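Side-chain contacts in peptide methionine sulfoxide reductase msrA/msrB (Neisseria gonorrhoeae, PDB 2H30), which reduces methionine sulfoxide, its N-terminal thioredoxin domain being able to pass electrons from DsbD to the downstream reductases: residues I43-S48 / G111-N116; L52-L57 / A96-P101; K62-A67 / K102-T107; V77-F82 / S120-W125; R136-S141 / A156-L161. The protein carries 2 engineered substitutions. One frame throughout, in Å; residues are numbered along the deposited sequence.

Interaction 1 of 5, residues I43-S48 / G111-N116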
# COMPACT_ATOMS: atom_id res chain seq x y z
N ILE A 43 0.72 0.10 -4.17
CA ILE A 43 0.90 0.27 -2.71
C ILE A 43 -0.18 1.17 -2.16
O ILE A 43 -0.36 2.29 -2.67
CB ILE A 43 2.23 0.94 -2.38
CG1 ILE A 43 3.39 0.11 -2.98
CG2 ILE A 43 2.38 1.11 -0.86
CD1 ILE A 43 4.72 0.85 -2.83
N LYS A 44 -0.86 0.72 -1.14
CA LYS A 44 -1.86 1.59 -0.43
C LYS A 44 -1.22 2.08 0.88
O LYS A 44 -0.85 1.20 1.70
CB LYS A 44 -3.09 0.76 -0.07
CG LYS A 44 -4.16 1.68 0.58
CD LYS A 44 -5.37 0.89 0.97
CE LYS A 44 -6.55 1.95 1.08
NZ LYS A 44 -7.76 1.20 1.05
N PHE A 45 -1.14 3.41 1.04
CA PHE A 45 -0.66 4.02 2.30
C PHE A 45 -1.87 4.35 3.14
O PHE A 45 -2.85 4.94 2.64
CB PHE A 45 0.10 5.32 1.99
CG PHE A 45 1.37 5.09 1.23
CD1 PHE A 45 1.36 4.95 -0.16
CD2 PHE A 45 2.55 4.92 1.92
CE1 PHE A 45 2.58 4.70 -0.84
CE2 PHE A 45 3.78 4.70 1.25
CZ PHE A 45 3.81 4.58 -0.13
N TRP A 46 -1.77 4.03 4.42
CA TRP A 46 -2.89 4.24 5.34
C TRP A 46 -2.41 4.44 6.77
O TRP A 46 -1.21 4.31 7.05
CB TRP A 46 -3.86 3.05 5.25
CG TRP A 46 -3.30 1.73 5.70
CD1 TRP A 46 -2.50 0.88 4.96
CD2 TRP A 46 -3.59 1.05 6.92
NE1 TRP A 46 -2.23 -0.29 5.71
CE2 TRP A 46 -2.86 -0.16 6.92
CE3 TRP A 46 -4.32 1.41 8.06
CZ2 TRP A 46 -2.93 -1.09 7.96
CZ3 TRP A 46 -4.36 0.49 9.12
CH2 TRP A 46 -3.67 -0.73 9.08
N ALA A 47 -3.36 4.79 7.66
CA ALA A 47 -3.10 4.95 9.08
C ALA A 47 -4.26 4.44 9.88
O ALA A 47 -5.41 4.51 9.43
CB ALA A 47 -2.85 6.40 9.43
N SER A 48 -3.93 4.03 11.10
CA SER A 48 -4.93 3.45 12.03
C SER A 48 -6.00 4.48 12.41
O SER A 48 -7.13 4.08 12.75
CB SER A 48 -4.25 2.93 13.29
OG SER A 48 -3.68 4.03 14.00
N GLY A 111 7.93 6.48 8.55
CA GLY A 111 7.35 6.91 7.27
C GLY A 111 8.37 7.34 6.21
O GLY A 111 8.13 8.33 5.49
N THR A 112 9.46 6.58 6.09
CA THR A 112 10.49 6.92 5.09
C THR A 112 9.93 6.99 3.66
O THR A 112 10.13 7.97 2.94
CB THR A 112 11.58 5.89 5.11
OG1 THR A 112 12.24 6.04 6.39
CG2 THR A 112 12.60 6.18 4.01
N ILE A 113 9.15 5.98 3.29
CA ILE A 113 8.72 5.93 1.89
C ILE A 113 7.66 7.01 1.66
O ILE A 113 7.70 7.73 0.66
CB ILE A 113 8.15 4.56 1.57
CG1 ILE A 113 9.24 3.51 1.77
CG2 ILE A 113 7.47 4.59 0.15
CD1 ILE A 113 8.70 2.16 1.74
N ALA A 114 6.73 7.17 2.61
CA ALA A 114 5.73 8.20 2.47
C ALA A 114 6.39 9.59 2.32
O ALA A 114 5.99 10.40 1.50
CB ALA A 114 4.74 8.15 3.68
N GLN A 115 7.40 9.86 3.14
CA GLN A 115 8.11 11.13 3.01
C GLN A 115 8.81 11.25 1.65
O GLN A 115 8.70 12.31 1.02
CB GLN A 115 9.13 11.26 4.14
CG GLN A 115 8.45 11.48 5.46
CD GLN A 115 9.47 11.63 6.55
OE1 GLN A 115 10.30 12.54 6.48
NE2 GLN A 115 9.49 10.71 7.49
N ASN A 116 9.49 10.20 1.19
CA ASN A 116 10.13 10.21 -0.14
C ASN A 116 9.14 10.47 -1.26
O ASN A 116 9.46 11.08 -2.26
CB ASN A 116 10.86 8.89 -0.42
CG ASN A 116 12.05 8.65 0.48
OD1 ASN A 116 12.54 7.51 0.58
ND2 ASN A 116 12.52 9.69 1.15
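Strand 41-45 meets helix 112-116 through F45, whose ring is backed by I43 from two residues earlier: I43 CG2 stands 3.6 Å above the plane of the F45 ring, displaced toward its rim. K44, between them, points to the other side of the sheet, where its NZ forms a salt bridge with E56. The ring of F45 carries the contact with the helix. With CG anti to the carbonyl carbon (chi1 -66°), it reaches out from the strand and meets the helix with its far end. I113 CG2 arrives at the ring edge, in plane, 3.7 Å from F45 CZ, and the two side chains cross at about a right angle. A114 sits alongside, its CB 4.3 Å from F45 CD2. This is helix-on-sheet packing in a thioredoxin fold, on the face of the central sheet away from K44 and E56. Helix 112-116 starts at G111, the N-cap residue, and the carboxylate of D108 accepts from the backbone N of both T112 and I113. Beyond F45 the chain leaves this helix: W46 NE1 is hydrogen-bonded to T76 OG1, A47 touches Y122, and S48 OG is bonded to E85.

Interaction 2 of 5, residues L52-L57 / A96-P101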
# COMPACT_ATOMS: atom_id res chain seq x y z
N LEU A 52 -11.80 5.87 7.09
CA LEU A 52 -12.01 5.45 5.73
C LEU A 52 -11.00 4.37 5.37
O LEU A 52 -11.34 3.35 4.77
CB LEU A 52 -11.83 6.66 4.80
CG LEU A 52 -12.09 6.37 3.32
CD1 LEU A 52 -13.53 5.84 3.07
CD2 LEU A 52 -11.78 7.67 2.50
N CYS A 53 -9.74 4.63 5.73
CA CYS A 53 -8.74 3.60 5.51
C CYS A 53 -9.13 2.30 6.18
O CYS A 53 -9.06 1.21 5.53
CB CYS A 53 -7.43 3.99 6.17
SG CYS A 53 -6.53 5.27 5.25
N LEU A 54 -9.56 2.35 7.46
CA LEU A 54 -9.92 1.09 8.12
C LEU A 54 -11.08 0.39 7.41
O LEU A 54 -11.10 -0.85 7.26
CB LEU A 54 -10.30 1.28 9.59
CG LEU A 54 -9.24 1.99 10.42
CD1 LEU A 54 -9.80 1.95 11.83
CD2 LEU A 54 -8.04 1.09 10.36
N SER A 55 -12.03 1.19 6.91
CA SER A 55 -13.21 0.59 6.21
C SER A 55 -12.84 -0.12 4.92
O SER A 55 -13.64 -0.91 4.40
CB SER A 55 -14.22 1.70 5.92
OG SER A 55 -13.81 2.51 4.82
N GLU A 56 -11.65 0.23 4.39
CA GLU A 56 -11.21 -0.25 3.10
C GLU A 56 -10.20 -1.42 3.23
O GLU A 56 -9.78 -1.98 2.20
CB GLU A 56 -10.57 0.89 2.32
CG GLU A 56 -11.57 1.93 1.83
CD GLU A 56 -10.87 3.14 1.16
OE1 GLU A 56 -9.61 3.20 1.18
OE2 GLU A 56 -11.57 4.02 0.59
N LEU A 57 -9.85 -1.79 4.45
CA LEU A 57 -8.85 -2.91 4.64
C LEU A 57 -9.39 -4.23 4.06
O LEU A 57 -8.66 -4.94 3.35
CB LEU A 57 -8.47 -3.10 6.09
CG LEU A 57 -7.67 -1.96 6.72
CD1 LEU A 57 -7.59 -2.20 8.20
CD2 LEU A 57 -6.28 -1.93 6.08
N ALA A 96 -2.75 -6.33 15.47
CA ALA A 96 -2.98 -7.75 15.68
C ALA A 96 -4.43 -8.05 16.11
O ALA A 96 -4.91 -9.15 15.92
CB ALA A 96 -1.96 -8.30 16.70
N GLY A 97 -5.15 -7.05 16.64
CA GLY A 97 -6.58 -7.23 16.94
C GLY A 97 -7.54 -7.22 15.75
O GLY A 97 -8.73 -7.52 15.89
N LEU A 98 -7.04 -6.76 14.60
CA LEU A 98 -7.85 -6.75 13.38
C LEU A 98 -7.65 -8.06 12.65
O LEU A 98 -6.64 -8.80 12.90
CB LEU A 98 -7.42 -5.57 12.50
CG LEU A 98 -7.97 -4.17 12.90
CD1 LEU A 98 -7.58 -3.65 14.29
CD2 LEU A 98 -7.69 -3.13 11.81
N ASN A 99 -8.56 -8.41 11.77
CA ASN A 99 -8.46 -9.69 11.13
C ASN A 99 -8.45 -9.64 9.60
O ASN A 99 -9.50 -9.83 8.93
CB ASN A 99 -9.58 -10.60 11.63
CG ASN A 99 -9.51 -12.00 11.05
OD1 ASN A 99 -10.52 -12.54 10.61
ND2 ASN A 99 -8.34 -12.58 11.04
N TYR A 100 -7.25 -9.38 9.05
CA TYR A 100 -7.06 -9.38 7.59
C TYR A 100 -5.85 -10.21 7.23
O TYR A 100 -4.84 -9.66 6.77
CB TYR A 100 -6.91 -7.92 7.07
CG TYR A 100 -8.18 -7.15 7.38
CD1 TYR A 100 -9.34 -7.37 6.65
CD2 TYR A 100 -8.23 -6.26 8.46
CE1 TYR A 100 -10.54 -6.70 7.00
CE2 TYR A 100 -9.42 -5.59 8.80
CZ TYR A 100 -10.55 -5.83 8.08
OH TYR A 100 -11.77 -5.23 8.35
N PRO A 101 -5.96 -11.51 7.43
CA PRO A 101 -4.76 -12.35 7.35
C PRO A 101 -4.14 -12.41 5.97
O PRO A 101 -2.97 -12.81 5.88
CB PRO A 101 -5.26 -13.71 7.83
CG PRO A 101 -6.69 -13.72 7.48
CD PRO A 101 -7.16 -12.30 7.80
O HOH W 1 -12.29 -3.23 6.35
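L57 of helix 51-64 and Y100 of the loop before strand 105-107 come closest in backbone, with 7.3 Å between L57 CA and Y100 CA; the loop, with no regular structure, runs past one flank of the helix. L57 presses its CB onto the face of the Y100 ring, 3.9 Å from the ring centroid and only 13° off the normal, a CH-pi contact centred on the ring. Further out, L57 CD1 meets L98 CD2 at 3.7 Å, so the same leucine is held by both loop residues and crosses each at about a right angle. L54, one turn earlier, adds a looser touch, L54 CD2 to L98 CD2. C50 and C53 at the start of this helix fit the CxxC motif of the thioredoxin fold; C53 touches W46 and Y122. Polar atoms are joined through one water, which donates to L54 O at 2.8 Å and lies 2.9 Å from Y100 OH. L54 O also accepts from L57 N, three residues on, so the carbonyl serves the helix and the bridge together. Helix 90-95 adds to both sides: W94 touches L54 of the helix and Y95 touches Y100 of the loop.

Interaction 3 of 5, residues K62-A67 / K102-T107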
# COMPACT_ATOMS: atom_id res chain seq x y z
N LYS A 62 -9.36 -8.34 -0.27
CA LYS A 62 -10.03 -9.04 -1.39
C LYS A 62 -9.28 -8.88 -2.68
O LYS A 62 -9.07 -9.84 -3.41
CB LYS A 62 -11.45 -8.52 -1.57
CG LYS A 62 -12.20 -9.39 -2.56
CD LYS A 62 -13.64 -8.85 -2.72
CE LYS A 62 -13.66 -7.40 -3.17
NZ LYS A 62 -15.02 -6.98 -3.63
N TRP A 63 -8.86 -7.65 -2.97
CA TRP A 63 -8.14 -7.44 -4.18
C TRP A 63 -6.86 -8.24 -4.19
O TRP A 63 -6.49 -8.85 -5.23
CB TRP A 63 -7.80 -5.95 -4.39
CG TRP A 63 -9.01 -5.06 -4.52
CD1 TRP A 63 -10.35 -5.42 -4.58
CD2 TRP A 63 -8.97 -3.64 -4.57
NE1 TRP A 63 -11.14 -4.30 -4.67
CE2 TRP A 63 -10.32 -3.19 -4.65
CE3 TRP A 63 -7.94 -2.70 -4.53
CZ2 TRP A 63 -10.65 -1.84 -4.72
CZ3 TRP A 63 -8.27 -1.33 -4.65
CH2 TRP A 63 -9.61 -0.92 -4.74
N ALA A 64 -6.16 -8.24 -3.05
CA ALA A 64 -4.83 -8.89 -3.01
C ALA A 64 -4.98 -10.37 -3.31
O ALA A 64 -4.08 -10.98 -3.85
CB ALA A 64 -4.16 -8.68 -1.63
N GLN A 65 -6.12 -10.94 -2.97
CA GLN A 65 -6.37 -12.39 -3.15
C GLN A 65 -7.03 -12.72 -4.46
O GLN A 65 -7.30 -13.92 -4.74
CB GLN A 65 -7.28 -12.90 -2.08
CG GLN A 65 -6.65 -12.97 -0.75
CD GLN A 65 -7.68 -13.39 0.23
OE1 GLN A 65 -7.70 -14.55 0.69
NE2 GLN A 65 -8.61 -12.47 0.54
N ASP A 66 -7.36 -11.70 -5.24
CA ASP A 66 -8.17 -11.90 -6.46
C ASP A 66 -7.28 -12.17 -7.66
O ASP A 66 -6.32 -11.45 -7.93
CB ASP A 66 -8.98 -10.62 -6.74
CG ASP A 66 -10.13 -10.85 -7.72
OD1 ASP A 66 -9.87 -11.03 -8.92
OD2 ASP A 66 -11.30 -10.92 -7.25
N ALA A 67 -7.68 -13.15 -8.48
CA ALA A 67 -6.92 -13.41 -9.69
C ALA A 67 -6.78 -12.20 -10.65
O ALA A 67 -5.77 -12.11 -11.35
CB ALA A 67 -7.58 -14.57 -10.46
N LYS A 102 -4.84 -12.07 4.89
CA LYS A 102 -4.24 -12.11 3.58
C LYS A 102 -3.81 -10.75 3.04
O LYS A 102 -3.44 -10.63 1.88
CB LYS A 102 -5.22 -12.73 2.62
CG LYS A 102 -5.60 -14.20 2.99
CD LYS A 102 -4.46 -15.15 2.68
CE LYS A 102 -4.89 -16.60 2.96
NZ LYS A 102 -5.37 -16.80 4.38
N LEU A 103 -3.86 -9.72 3.89
CA LEU A 103 -3.43 -8.40 3.48
C LEU A 103 -1.98 -8.07 3.92
O LEU A 103 -1.71 -8.03 5.12
CB LEU A 103 -4.35 -7.38 4.19
CG LEU A 103 -4.11 -5.91 3.70
CD1 LEU A 103 -4.40 -5.73 2.23
CD2 LEU A 103 -4.97 -5.03 4.57
N PRO A 104 -1.07 -7.82 2.96
CA PRO A 104 0.26 -7.43 3.41
C PRO A 104 0.32 -6.03 3.98
O PRO A 104 -0.23 -5.10 3.35
CB PRO A 104 1.11 -7.54 2.13
CG PRO A 104 0.25 -8.33 1.16
CD PRO A 104 -1.18 -7.98 1.51
N VAL A 105 0.86 -5.92 5.20
CA VAL A 105 1.01 -4.63 5.81
C VAL A 105 2.48 -4.40 6.13
O VAL A 105 2.97 -4.92 7.17
CB VAL A 105 0.15 -4.44 7.07
CG1 VAL A 105 0.39 -3.04 7.61
CG2 VAL A 105 -1.37 -4.68 6.75
N VAL A 106 3.14 -3.60 5.31
CA VAL A 106 4.54 -3.24 5.62
C VAL A 106 4.50 -2.17 6.69
O VAL A 106 3.71 -1.24 6.63
CB VAL A 106 5.21 -2.71 4.37
CG1 VAL A 106 6.64 -2.10 4.66
CG2 VAL A 106 5.28 -3.76 3.30
N THR A 107 5.42 -2.24 7.66
CA THR A 107 5.50 -1.25 8.71
C THR A 107 6.77 -0.42 8.46
O THR A 107 7.90 -0.95 8.57
CB THR A 107 5.46 -1.89 10.11
OG1 THR A 107 6.43 -2.94 10.25
CG2 THR A 107 4.11 -2.44 10.39
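Q65 lays its amide end across the first methylenes of K102, the two side chains crossing at about a right angle. The touching atoms are Q65 OE1 and K102 CG, a close 3.1 Å apart, while Q65 CD rests 3.5 Å from K102 CB and Q65 CG lies 3.7 Å from the same CB. K102 starts out toward the helix and then folds back: a bend at chi2 (-74°) carries the rest of the chain away, and the ammonium group does not meet the glutamine. A64 packs beside this pair, with its CB 4.1 Å from K102 O and 4.4 Å from CD of the buried P104. The two segments join the C-terminal end of helix 51-64 to the approach into strand 105-107, which runs parallel to strand 73-78 in the thioredoxin sheet. E61, one turn back, connects with both sides: its OE2 accepts from K102 N, and its carbonyl O accepts from Q65 NE2. L103 meanwhile packs on L57 and A60 of the same helix. Since neither a hydrogen bond nor a salt bridge links Q65 to K102, the NE2 bond to E61 O probably fixes the rotation of the amide, and the lysine contributes its aliphatic portion to a contact of van der Waals kind at the protein surface.

Interaction 4 of 5, residues V77-F82 / S120-W125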
# COMPACT_ATOMS: atom_id res chain seq x y z
N VAL A 77 1.09 -0.04 3.23
CA VAL A 77 2.13 0.50 4.11
C VAL A 77 1.47 1.33 5.21
O VAL A 77 0.74 2.28 4.92
CB VAL A 77 3.05 1.40 3.35
CG1 VAL A 77 4.05 2.10 4.33
CG2 VAL A 77 3.84 0.56 2.31
N ALA A 78 1.80 0.95 6.45
CA ALA A 78 1.49 1.79 7.62
C ALA A 78 2.83 2.30 8.12
O ALA A 78 3.84 1.64 7.92
CB ALA A 78 0.79 1.04 8.71
N SER A 79 2.81 3.47 8.75
CA SER A 79 4.07 4.21 9.05
C SER A 79 4.11 4.58 10.52
O SER A 79 3.78 5.72 10.86
CB SER A 79 4.21 5.43 8.12
OG SER A 79 4.28 5.03 6.75
N PRO A 80 4.48 3.63 11.38
CA PRO A 80 4.49 3.93 12.83
C PRO A 80 5.28 5.20 13.17
O PRO A 80 6.36 5.43 12.63
CB PRO A 80 5.15 2.69 13.44
CG PRO A 80 4.73 1.54 12.51
CD PRO A 80 4.84 2.23 11.11
N GLY A 81 4.70 6.04 14.01
CA GLY A 81 5.42 7.24 14.41
C GLY A 81 5.40 8.40 13.47
O GLY A 81 5.96 9.45 13.77
N PHE A 82 4.72 8.27 12.33
CA PHE A 82 4.66 9.29 11.33
C PHE A 82 3.21 9.77 11.23
O PHE A 82 2.28 8.93 11.27
CB PHE A 82 5.08 8.66 9.98
CG PHE A 82 4.98 9.59 8.83
CD1 PHE A 82 5.80 10.74 8.75
CD2 PHE A 82 4.12 9.31 7.76
CE1 PHE A 82 5.73 11.57 7.62
CE2 PHE A 82 4.03 10.15 6.67
CZ PHE A 82 4.83 11.31 6.57
N SER A 120 0.96 12.75 2.08
CA SER A 120 0.57 13.48 3.28
C SER A 120 -0.88 13.23 3.69
O SER A 120 -1.33 13.69 4.79
CB SER A 120 0.78 15.03 3.12
OG SER A 120 0.13 15.45 1.91
N VAL A 121 -1.61 12.56 2.79
CA VAL A 121 -3.03 12.31 3.02
C VAL A 121 -3.31 10.84 2.81
O VAL A 121 -2.66 10.20 2.03
CB VAL A 121 -3.96 13.18 2.20
CG1 VAL A 121 -3.67 14.70 2.40
CG2 VAL A 121 -3.99 12.81 0.79
N TYR A 122 -4.25 10.35 3.59
CA TYR A 122 -4.61 8.92 3.50
C TYR A 122 -6.08 8.77 3.21
O TYR A 122 -6.93 9.63 3.64
CB TYR A 122 -4.33 8.25 4.83
CG TYR A 122 -2.87 8.22 5.26
CD1 TYR A 122 -1.86 7.85 4.36
CD2 TYR A 122 -2.52 8.50 6.56
CE1 TYR A 122 -0.52 7.73 4.79
CE2 TYR A 122 -1.18 8.42 6.97
CZ TYR A 122 -0.22 8.01 6.08
OH TYR A 122 1.08 7.86 6.45
N PRO A 123 -6.42 7.68 2.52
CA PRO A 123 -5.46 6.78 1.86
C PRO A 123 -4.84 7.49 0.67
O PRO A 123 -5.37 8.50 0.18
CB PRO A 123 -6.36 5.64 1.33
CG PRO A 123 -7.75 6.21 1.34
CD PRO A 123 -7.84 7.35 2.25
N SER A 124 -3.70 6.98 0.25
CA SER A 124 -3.15 7.32 -1.06
C SER A 124 -2.52 6.07 -1.62
O SER A 124 -2.27 5.10 -0.86
CB SER A 124 -2.02 8.37 -0.94
OG SER A 124 -2.59 9.66 -0.67
N TRP A 125 -2.30 6.09 -2.93
CA TRP A 125 -1.77 4.89 -3.61
C TRP A 125 -0.57 5.25 -4.43
O TRP A 125 -0.51 6.38 -4.95
CB TRP A 125 -2.84 4.35 -4.55
CG TRP A 125 -4.05 3.77 -3.79
CD1 TRP A 125 -5.13 4.48 -3.24
CD2 TRP A 125 -4.31 2.40 -3.58
NE1 TRP A 125 -6.01 3.56 -2.67
CE2 TRP A 125 -5.53 2.29 -2.85
CE3 TRP A 125 -3.59 1.24 -3.86
CZ2 TRP A 125 -6.07 1.03 -2.48
CZ3 TRP A 125 -4.12 -0.02 -3.50
CH2 TRP A 125 -5.36 -0.10 -2.79
O HOH W 2 1.78 5.07 5.67
O HOH W 3 1.21 7.50 9.18
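Y122 brings its hydroxyl to the edge of the F82 ring, near the ring plane, with Y122 OH 3.6 Å from F82 CD2. No direct hydrogen bond joins the two segments; two waters do the work. One lies 2.7 Å from S79 OG and 3.0 Å from Y122 OH and donates to V77 O. The other lies 2.8 Å from Y122 OH and donates to F82 O at 2.7 Å. The phenol oxygen is thus tied to three residues of 77-82, although S79 OG itself stays 4.3 Å away from it. Behind this shell, a type II turn from S79 to F82, closed by F82 N to S79 O and with G81 at positive phi, sets the F82 ring at Y122; CG anti to the backbone N (chi1 176°) lays that ring beside the hydroxyl. On the other side, S124 OG donates to V121 O at 2.8 Å, coming from above the carbonyl plane, a bond that spans Y122 and P123 within the same loop. The tyrosine also packs on F45, A47 and C53. Next to it, P123 follows a cis peptide bond and touches C53 as well, the cis-proline loop that faces the CxxC motif in proteins of the thioredoxin fold.

Interaction 5 of 5, residues R136-S141 / A156-L161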
# COMPACT_ATOMS: atom_id res chain seq x y z
N ARG A 136 3.20 6.44 -10.62
CA ARG A 136 1.99 7.19 -10.40
C ARG A 136 1.76 7.25 -8.89
O ARG A 136 2.03 6.28 -8.17
CB ARG A 136 0.78 6.42 -11.02
CG ARG A 136 -0.56 7.12 -10.99
CD ARG A 136 -0.61 8.19 -12.13
NE ARG A 136 -1.92 8.82 -12.20
CZ ARG A 136 -2.85 8.43 -13.06
NH1 ARG A 136 -2.58 7.43 -13.91
NH2 ARG A 136 -4.01 9.06 -13.07
N ILE A 137 1.29 8.41 -8.44
CA ILE A 137 0.80 8.57 -7.04
C ILE A 137 -0.59 9.19 -7.12
O ILE A 137 -0.86 10.16 -7.86
CB ILE A 137 1.70 9.53 -6.22
CG1 ILE A 137 3.10 8.93 -6.07
CG2 ILE A 137 1.10 9.74 -4.84
CD1 ILE A 137 4.18 9.93 -5.63
N VAL A 138 -1.53 8.55 -6.40
CA VAL A 138 -2.90 9.00 -6.37
C VAL A 138 -3.25 9.36 -4.95
O VAL A 138 -3.15 8.54 -4.05
CB VAL A 138 -3.84 7.86 -6.88
CG1 VAL A 138 -5.31 8.32 -6.81
CG2 VAL A 138 -3.45 7.49 -8.35
N LYS A 139 -3.74 10.61 -4.75
CA LYS A 139 -4.23 11.01 -3.43
C LYS A 139 -5.68 10.54 -3.29
O LYS A 139 -6.49 10.75 -4.20
CB LYS A 139 -4.25 12.55 -3.37
CG LYS A 139 -4.70 13.16 -2.10
CD LYS A 139 -4.45 14.70 -2.20
CE LYS A 139 -2.93 15.00 -2.15
NZ LYS A 139 -2.51 16.45 -2.36
N GLY A 140 -5.96 9.92 -2.15
CA GLY A 140 -7.33 9.50 -1.78
C GLY A 140 -7.64 8.11 -2.25
O GLY A 140 -6.74 7.39 -2.70
N SER A 141 -8.90 7.76 -2.05
CA SER A 141 -9.37 6.41 -2.35
C SER A 141 -9.48 6.16 -3.82
O SER A 141 -9.73 7.10 -4.61
CB SER A 141 -10.77 6.20 -1.77
OG SER A 141 -10.76 6.38 -0.41
N ALA A 156 -3.20 5.54 -16.77
CA ALA A 156 -4.66 5.52 -16.88
C ALA A 156 -5.35 6.76 -16.40
O ALA A 156 -5.06 7.30 -15.31
CB ALA A 156 -5.23 4.30 -16.10
N ASP A 157 -6.40 7.17 -17.12
CA ASP A 157 -7.23 8.24 -16.71
C ASP A 157 -8.24 7.79 -15.64
O ASP A 157 -9.30 7.22 -15.97
CB ASP A 157 -8.01 8.81 -17.92
CG ASP A 157 -8.98 9.90 -17.53
OD1 ASP A 157 -9.20 10.20 -16.31
OD2 ASP A 157 -9.56 10.48 -18.48
N LEU A 158 -7.93 7.99 -14.38
CA LEU A 158 -8.83 7.55 -13.34
C LEU A 158 -10.08 8.38 -13.13
O LEU A 158 -11.09 7.91 -12.64
CB LEU A 158 -8.03 7.41 -12.03
CG LEU A 158 -6.78 6.56 -12.15
CD1 LEU A 158 -6.16 6.49 -10.74
CD2 LEU A 158 -7.04 5.16 -12.64
N GLY A 159 -10.02 9.67 -13.44
CA GLY A 159 -11.17 10.54 -13.32
C GLY A 159 -12.36 10.13 -14.15
O GLY A 159 -13.46 10.36 -13.74
N SER A 160 -12.13 9.47 -15.29
CA SER A 160 -13.24 9.06 -16.13
C SER A 160 -14.08 7.97 -15.48
O SER A 160 -15.20 7.74 -15.90
CB SER A 160 -12.72 8.68 -17.51
OG SER A 160 -12.08 9.86 -18.01
N LEU A 161 -13.53 7.32 -14.43
CA LEU A 161 -14.22 6.30 -13.62
C LEU A 161 -14.63 6.77 -12.18
O LEU A 161 -15.11 5.96 -11.36
CB LEU A 161 -13.25 5.10 -13.42
CG LEU A 161 -12.95 4.32 -14.67
CD1 LEU A 161 -11.75 3.42 -14.43
CD2 LEU A 161 -14.16 3.46 -15.06
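Strand 134-139 and the loop after helix 144-152 keep a backbone separation of 9.4 Å from R136 CA to A156 CA and 9.3 Å from V138 CA to L158 CA, a gap bridged by side chains. R136 spans it end-on: NH1 and NH2 both donate to A156 O, at 2.9 Å and 3.0 Å, with N-H...O angles of 150° and 139°. The carbonyl oxygen lies in the guanidinium plane, and NH2 approaches it almost in line with the C=O bond. A bend at chi2 (78°) turns the arginine chain on its way to the loop, and NH1 also donates to P154 O, so the guanidinium is fixed by two carbonyls of the same loop. L158 comes from the opposite direction, setting CD1 over one guanidinium face and its CG 3.8 Å from R136 NH2. The same CD1 meets V138 CG2 at 3.7 Å. Within the loop, D157 forms an Asx motif: OD1 accepts from S160 N, while OD2 accepts from S160 OG at 2.6 Å. Strand 134-139, outermost in the sheet and paired with 124-128, is thereby joined to the C-terminal segment, with helix 144-152 packed beside both: its L150 touches R136 and L158 and its A149 touches A156.

From the N terminus, strand 41-45 opens interaction 1, which closes a long loop at helix 112-116 and sets that helix on the sheet. Interactions 2 and 3 lie nested inside it: both leave from helix 51-64 and join it to the chain leading into strand 105-107, crossing each other along the sequence. Interaction 4 starts from strand 73-78 and ends at strand 124-128, so it crosses interactions 1, 2 and 3. Interaction 5 follows all of these in series, closing a short loop around helix 144-152 and tying the edge strand to the C-terminal segment; it is joined to interaction 4 by the pairing of strands 124-128 and 134-139.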